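Local coordinates for starch synthase I (Hordeum vulgare, PDB 4HLN), which is a plant starch synthase, a two-domain glycosyltransferase whose C-terminal part belongs to the group 1 family and carries a glycan bound at its surface, at residues K562-T567 with K594-G599; A534-T539 with K607-D612. All blocks are in the same frame, centred on the assembly; numbering follows the deposited sequence.

Interaction 1: residues K562-T567 with K594-G599; sequences KGEEGT and KPSWEG. With GLC (alpha-D-glucopyranose), chain B.
The glycan pocket at the outer edge of the C-terminal domain is built partly from E564 and S596, which meet each other and the same glucose unit. From the irregular loop that leads to strand 569-571, E564 reaches across to the first turn of helix 594-606. Its chain is extended beyond CG (chi2 179°), which carries the carboxylate far enough to meet the helix with its end alone. There S596 OG donates a hydrogen bond to E564 OE1 at 2.9 Å, arriving on the syn side but 29° out of the carboxylate plane. The sugar joins at the same two atoms: GLC O3 donates to E564 OE1 at 3.2 Å, and GLC O2 donates to S596 OG at 3.3 Å. E564 OE1 thus accepts from both protein and ligand, while S596 OG gives to one neighbour and receives from the other. A carboxylate suits the first role, and a short hydroxyl, close to the helix backbone, suits the second.

The other carboxylate oxygen is tied to the helix through a water, which donates to E564 OE2 at 2.7 Å and to S596 O at 2.8 Å. With both oxygens engaged, the rotation of the carboxylate is probably restricted. Further along the loop, G566, at a positive phi that suits glycine, offers its carbonyl oxygen to R603 of helix 594-606, which donates a hydrogen bond to it. H593 also binds the glycan, just before the helix begins. Polar side chains that grip adjacent sugar hydroxyls, here O2 and O3, are a common feature of carbohydrate-binding sites.

Interaction 2: residues A534-T539 with K607-D612; sequences AMQYGT and KDHTWD
The imidazole of H609 points its edge at the last turn of helix 529-536, where M535 and Q536 receive it from different positions along its rim. M535 crosses the histidine side chain at about a right angle. Its chain bends at chi3 (74°), turning the methyl group to the ring edge, where M535 CE lies near the ring plane and 3.6 Å from H609 CE1. The sulfur is more remote: M535 SD stands 5.1 Å from the ring centroid in an oblique sulfur-aromatic contact. The flexible, unbranched methionine can also serve a second neighbour, running side by side with K607 so that M535 CE touches K607 CD at 3.8 Å; the lysine contributes its aliphatic part.

Q536 and H609 run antiparallel alongside each other, with amide and ring planes almost perpendicular at 84°. Q536 OE1 comes to the rim 3.5 Å from H609 CD2, while Q536 NE2 is hydrogen-bonded to W401 O. H609 NE2 likewise has an outside partner, G604 O, which helps to fix the ring's orientation.

Each segment is shaped by its own turn. D608 OD2 accepts from T610 N at 2.8 Å, which makes an Asx turn just ahead of helix 611-627, whose N-cap is T610; the same oxygen also takes T610 OG1 at 2.9 Å. In 534-539, G538 takes the positive phi that glycine tolerates readily and closes helix 529-536, with T539 N bonded to A534 O and G538 N to M535 O. Through its contacts with M535 and Q536, H609 links a helix C-terminus ended by a Schellman motif to the capped connection between two successive helices.

Interactions 1 and 2 lie on the same side of the chain's centre, with their own centres 16 Å apart, and they touch where T567 CG2 packs 3.6 Å from M535 CE. Along the chain interaction 1 is nested within interaction 2: 534-539 comes first, then 562-567, 594-599 and 607-612. Strand 540-544 follows the first segment and strand 569-571 the second, adjacent strands of the parallel six-stranded sheet of the C-terminal domain. Helix 594-606 then begins at the glycan pocket and runs to the connection that interaction 2 fastens near helix 529-536. One continuous helix thus joins the peripheral sugar site to the more central part of the protein.

Interaction 1: residues K562-T567 with K594-G599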
loop_
_atom_site.group_PDB
_atom_site.type_symbol
_atom_site.label_atom_id
_atom_site.label_comp_id
_atom_site.label_asym_id
_atom_site.label_seq_id
_atom_site.Cartn_x
_atom_site.Cartn_y
_atom_site.Cartn_z
ATOM N N LYS A 562 -15.587 28.425 1.923
ATOM C CA LYS A 562 -14.198 28.575 1.524
ATOM C C LYS A 562 -14.077 27.943 0.142
ATOM O O LYS A 562 -13.604 26.815 -0.003
ATOM C CB LYS A 562 -13.252 27.908 2.525
ATOM C CG LYS A 562 -12.465 28.893 3.363
ATOM C CD LYS A 562 -11.553 29.731 2.483
ATOM C CE LYS A 562 -11.568 31.188 2.905
ATOM N NZ LYS A 562 -11.254 31.341 4.352
ATOM N N GLY A 563 -14.546 28.686 -0.856
ATOM C CA GLY A 563 -14.588 28.270 -2.248
ATOM C C GLY A 563 -14.009 26.931 -2.670
ATOM O O GLY A 563 -14.474 25.873 -2.243
ATOM N N GLU A 564 -12.986 26.992 -3.523
ATOM C CA GLU A 564 -12.497 25.830 -4.267
ATOM C C GLU A 564 -11.724 24.820 -3.425
ATOM O O GLU A 564 -10.961 25.187 -2.535
ATOM C CB GLU A 564 -11.653 26.296 -5.449
ATOM C CG GLU A 564 -12.378 27.269 -6.365
ATOM C CD GLU A 564 -11.513 27.751 -7.518
ATOM O OE1 GLU A 564 -12.051 28.392 -8.447
ATOM O OE2 GLU A 564 -10.291 27.492 -7.495
ATOM N N GLU A 565 -11.934 23.540 -3.713
ATOM C CA GLU A 565 -11.316 22.465 -2.942
ATOM C C GLU A 565 -10.849 21.345 -3.860
ATOM O O GLU A 565 -11.288 21.246 -5.009
ATOM C CB GLU A 565 -12.313 21.902 -1.930
ATOM C CG GLU A 565 -12.919 22.937 -0.997
ATOM C CD GLU A 565 -14.021 22.358 -0.125
ATOM O OE1 GLU A 565 -14.005 21.128 0.105
ATOM O OE2 GLU A 565 -14.901 23.133 0.319
ATOM N N GLY A 566 -9.964 20.493 -3.352
ATOM C CA GLY A 566 -9.504 19.355 -4.127
ATOM C C GLY A 566 -8.083 19.508 -4.625
ATOM O O GLY A 566 -7.470 20.558 -4.455
ATOM N N THR A 567 -7.565 18.456 -5.253
ATOM C CA THR A 567 -6.151 18.393 -5.607
ATOM C C THR A 567 -5.909 17.796 -6.981
ATOM O O THR A 567 -4.794 17.842 -7.490
ATOM C CB THR A 567 -5.355 17.559 -4.589
ATOM O OG1 THR A 567 -6.088 16.371 -4.268
ATOM C CG2 THR A 567 -5.108 18.357 -3.325
ATOM N N LYS A 594 -7.022 29.142 -15.635
ATOM C CA LYS A 594 -5.678 29.105 -15.062
ATOM C C LYS A 594 -5.667 29.433 -13.563
ATOM O O LYS A 594 -4.994 28.751 -12.785
ATOM C CB LYS A 594 -4.730 30.044 -15.813
ATOM C CG LYS A 594 -4.628 29.780 -17.311
ATOM C CD LYS A 594 -3.732 28.587 -17.653
ATOM C CE LYS A 594 -3.471 28.525 -19.162
ATOM N NZ LYS A 594 -2.565 27.416 -19.578
ATOM N N PRO A 595 -6.407 30.480 -13.148
ATOM C CA PRO A 595 -6.427 30.813 -11.716
ATOM C C PRO A 595 -6.906 29.641 -10.858
ATOM O O PRO A 595 -6.373 29.434 -9.770
ATOM C CB PRO A 595 -7.408 31.991 -11.640
ATOM C CG PRO A 595 -8.198 31.926 -12.911
ATOM C CD PRO A 595 -7.245 31.402 -13.933
ATOM N N SER A 596 -7.887 28.886 -11.343
ATOM C CA SER A 596 -8.333 27.674 -10.650
ATOM C C SER A 596 -7.257 26.588 -10.673
ATOM O O SER A 596 -7.002 25.930 -9.664
ATOM C CB SER A 596 -9.621 27.130 -11.270
ATOM O OG SER A 596 -10.732 27.948 -10.949
ATOM N N TRP A 597 -6.644 26.397 -11.836
ATOM C CA TRP A 597 -5.550 25.451 -11.978
ATOM C C TRP A 597 -4.453 25.722 -10.945
ATOM O O TRP A 597 -4.085 24.833 -10.162
ATOM C CB TRP A 597 -4.973 25.508 -13.389
ATOM C CG TRP A 597 -4.110 24.334 -13.696
ATOM C CD1 TRP A 597 -2.743 24.290 -13.698
ATOM C CD2 TRP A 597 -4.553 23.019 -14.032
ATOM N NE1 TRP A 597 -2.311 23.022 -14.021
ATOM C CE2 TRP A 597 -3.403 22.225 -14.228
ATOM C CE3 TRP A 597 -5.813 22.432 -14.176
ATOM C CZ2 TRP A 597 -3.479 20.881 -14.562
ATOM C CZ3 TRP A 597 -5.885 21.093 -14.512
ATOM C CH2 TRP A 597 -4.726 20.333 -14.702
ATOM N N GLU A 598 -3.937 26.948 -10.941
ATOM C CA GLU A 598 -2.949 27.362 -9.949
ATOM C C GLU A 598 -3.331 26.922 -8.537
ATOM O O GLU A 598 -2.475 26.547 -7.740
ATOM C CB GLU A 598 -2.745 28.878 -9.980
ATOM C CG GLU A 598 -1.776 29.371 -11.054
ATOM C CD GLU A 598 -0.645 30.235 -10.489
ATOM O OE1 GLU A 598 -0.651 30.520 -9.267
ATOM O OE2 GLU A 598 0.255 30.628 -11.272
ATOM N N GLY A 599 -4.618 26.974 -8.220
ATOM C CA GLY A 599 -5.067 26.572 -6.903
ATOM C C GLY A 599 -4.911 25.081 -6.695
ATOM O O GLY A 599 -4.466 24.639 -5.631
HETATM C C1 GLC B . -15.171 26.227 -13.610
HETATM C C2 GLC B . -14.150 27.014 -12.788
HETATM C C3 GLC B . -14.774 27.759 -11.606
HETATM C C4 GLC B . -15.972 28.620 -12.015
HETATM C C5 GLC B . -16.716 28.091 -13.253
HETATM C C6 GLC B . -17.144 29.299 -14.085
HETATM O O2 GLC B . -13.110 26.161 -12.375
HETATM O O3 GLC B . -13.802 28.621 -11.063
HETATM O O4 GLC B . -16.912 28.776 -10.944
HETATM O O5 GLC B . -16.024 27.218 -14.144
HETATM O O6 GLC B . -16.811 29.100 -15.444
HETATM O O HOH W 1 -8.562 25.380 -7.370
#

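Interaction 2: residues A534-T539 with K607-D612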
loop_
_atom_site.group_PDB
_atom_site.type_symbol
_atom_site.label_atom_id
_atom_site.label_comp_id
_atom_site.label_asym_id
_atom_site.label_seq_id
_atom_site.Cartn_x
_atom_site.Cartn_y
_atom_site.Cartn_z
ATOM N N ALA A 534 3.403 13.727 -7.904
ATOM C CA ALA A 534 2.709 14.700 -8.737
ATOM C C ALA A 534 2.348 15.916 -7.901
ATOM O O ALA A 534 2.746 17.036 -8.208
ATOM C CB ALA A 534 1.466 14.083 -9.356
ATOM N N MET A 535 1.602 15.674 -6.828
ATOM C CA MET A 535 1.146 16.733 -5.940
ATOM C C MET A 535 2.325 17.517 -5.375
ATOM O O MET A 535 2.319 18.743 -5.357
ATOM C CB MET A 535 0.285 16.144 -4.825
ATOM C CG MET A 535 -1.187 15.914 -5.230
ATOM S SD MET A 535 -2.148 14.921 -4.064
ATOM C CE MET A 535 -2.403 16.074 -2.720
ATOM N N GLN A 536 3.346 16.796 -4.937
ATOM C CA GLN A 536 4.545 17.414 -4.394
ATOM C C GLN A 536 5.169 18.364 -5.406
ATOM O O GLN A 536 5.871 19.305 -5.037
ATOM C CB GLN A 536 5.552 16.323 -4.000
ATOM C CG GLN A 536 6.902 16.823 -3.512
ATOM C CD GLN A 536 6.831 17.497 -2.140
ATOM O OE1 GLN A 536 5.743 17.702 -1.567
ATOM N NE2 GLN A 536 7.999 17.843 -1.606
ATOM N N TYR A 537 4.897 18.118 -6.684
ATOM C CA TYR A 537 5.538 18.862 -7.761
ATOM C C TYR A 537 4.609 19.812 -8.507
ATOM O O TYR A 537 4.989 20.364 -9.543
ATOM C CB TYR A 537 6.157 17.885 -8.757
ATOM C CG TYR A 537 7.528 17.452 -8.359
ATOM C CD1 TYR A 537 7.725 16.747 -7.192
ATOM C CD2 TYR A 537 8.635 17.754 -9.141
ATOM C CE1 TYR A 537 8.981 16.349 -6.806
ATOM C CE2 TYR A 537 9.904 17.359 -8.761
ATOM C CZ TYR A 537 10.063 16.660 -7.582
ATOM O OH TYR A 537 11.303 16.245 -7.162
ATOM N N GLY A 538 3.392 19.995 -8.005
ATOM C CA GLY A 538 2.432 20.852 -8.680
ATOM C C GLY A 538 1.959 20.263 -9.997
ATOM O O GLY A 538 1.497 20.970 -10.891
ATOM N N THR A 539 2.090 18.950 -10.123
ATOM C CA THR A 539 1.555 18.263 -11.277
ATOM C C THR A 539 0.248 17.625 -10.860
ATOM O O THR A 539 0.206 16.825 -9.927
ATOM C CB THR A 539 2.532 17.218 -11.801
ATOM O OG1 THR A 539 3.776 17.862 -12.101
ATOM C CG2 THR A 539 1.982 16.534 -13.059
ATOM N N LYS A 607 0.379 20.277 0.702
ATOM C CA LYS A 607 0.080 19.045 1.453
ATOM C C LYS A 607 1.344 18.373 1.994
ATOM O O LYS A 607 2.405 18.419 1.364
ATOM C CB LYS A 607 -0.711 18.031 0.611
ATOM C CG LYS A 607 -2.235 18.207 0.634
ATOM C CD LYS A 607 -2.992 16.887 0.940
ATOM C CE LYS A 607 -2.605 16.283 2.321
ATOM N NZ LYS A 607 -2.856 17.150 3.535
ATOM N N ASP A 608 1.222 17.755 3.168
ATOM C CA ASP A 608 2.329 17.014 3.762
ATOM C C ASP A 608 2.271 15.567 3.282
ATOM O O ASP A 608 1.301 14.858 3.550
ATOM C CB ASP A 608 2.265 17.070 5.292
ATOM C CG ASP A 608 3.487 16.436 5.962
ATOM O OD1 ASP A 608 3.674 16.635 7.179
ATOM O OD2 ASP A 608 4.263 15.737 5.280
ATOM N N HIS A 609 3.304 15.143 2.562
ATOM C CA HIS A 609 3.347 13.801 2.001
ATOM C C HIS A 609 4.465 12.993 2.637
ATOM O O HIS A 609 4.929 11.999 2.072
ATOM C CB HIS A 609 3.587 13.853 0.489
ATOM C CG HIS A 609 2.628 14.726 -0.257
ATOM N ND1 HIS A 609 1.287 14.421 -0.385
ATOM C CD2 HIS A 609 2.822 15.885 -0.934
ATOM C CE1 HIS A 609 0.696 15.366 -1.097
ATOM N NE2 HIS A 609 1.605 16.266 -1.441
ATOM N N THR A 610 4.914 13.426 3.803
ATOM C CA THR A 610 5.994 12.727 4.483
ATOM C C THR A 610 5.470 11.523 5.225
ATOM O O THR A 610 4.267 11.327 5.376
ATOM C CB THR A 610 6.732 13.626 5.497
ATOM O OG1 THR A 610 5.906 13.843 6.652
ATOM C CG2 THR A 610 7.080 14.955 4.856
ATOM N N TRP A 611 6.403 10.716 5.693
ATOM C CA TRP A 611 6.079 9.603 6.552
ATOM C C TRP A 611 5.630 10.041 7.940
ATOM O O TRP A 611 4.842 9.356 8.583
ATOM C CB TRP A 611 7.269 8.656 6.627
ATOM C CG TRP A 611 7.356 7.814 5.404
ATOM C CD1 TRP A 611 8.211 7.974 4.359
ATOM C CD2 TRP A 611 6.522 6.693 5.077
ATOM N NE1 TRP A 611 7.984 7.005 3.414
ATOM C CE2 TRP A 611 6.944 6.214 3.822
ATOM C CE3 TRP A 611 5.468 6.040 5.733
ATOM C CZ2 TRP A 611 6.353 5.117 3.200
ATOM C CZ3 TRP A 611 4.878 4.955 5.116
ATOM C CH2 TRP A 611 5.324 4.500 3.859
ATOM N N ASP A 612 6.124 11.180 8.410
ATOM C CA ASP A 612 5.661 11.697 9.692
ATOM C C ASP A 612 4.169 11.918 9.636
ATOM O O ASP A 612 3.436 11.555 10.560
ATOM C CB ASP A 612 6.362 13.004 10.065
ATOM C CG ASP A 612 7.534 12.784 10.993
ATOM O OD1 ASP A 612 7.476 11.841 11.821
ATOM O OD2 ASP A 612 8.519 13.551 10.887
#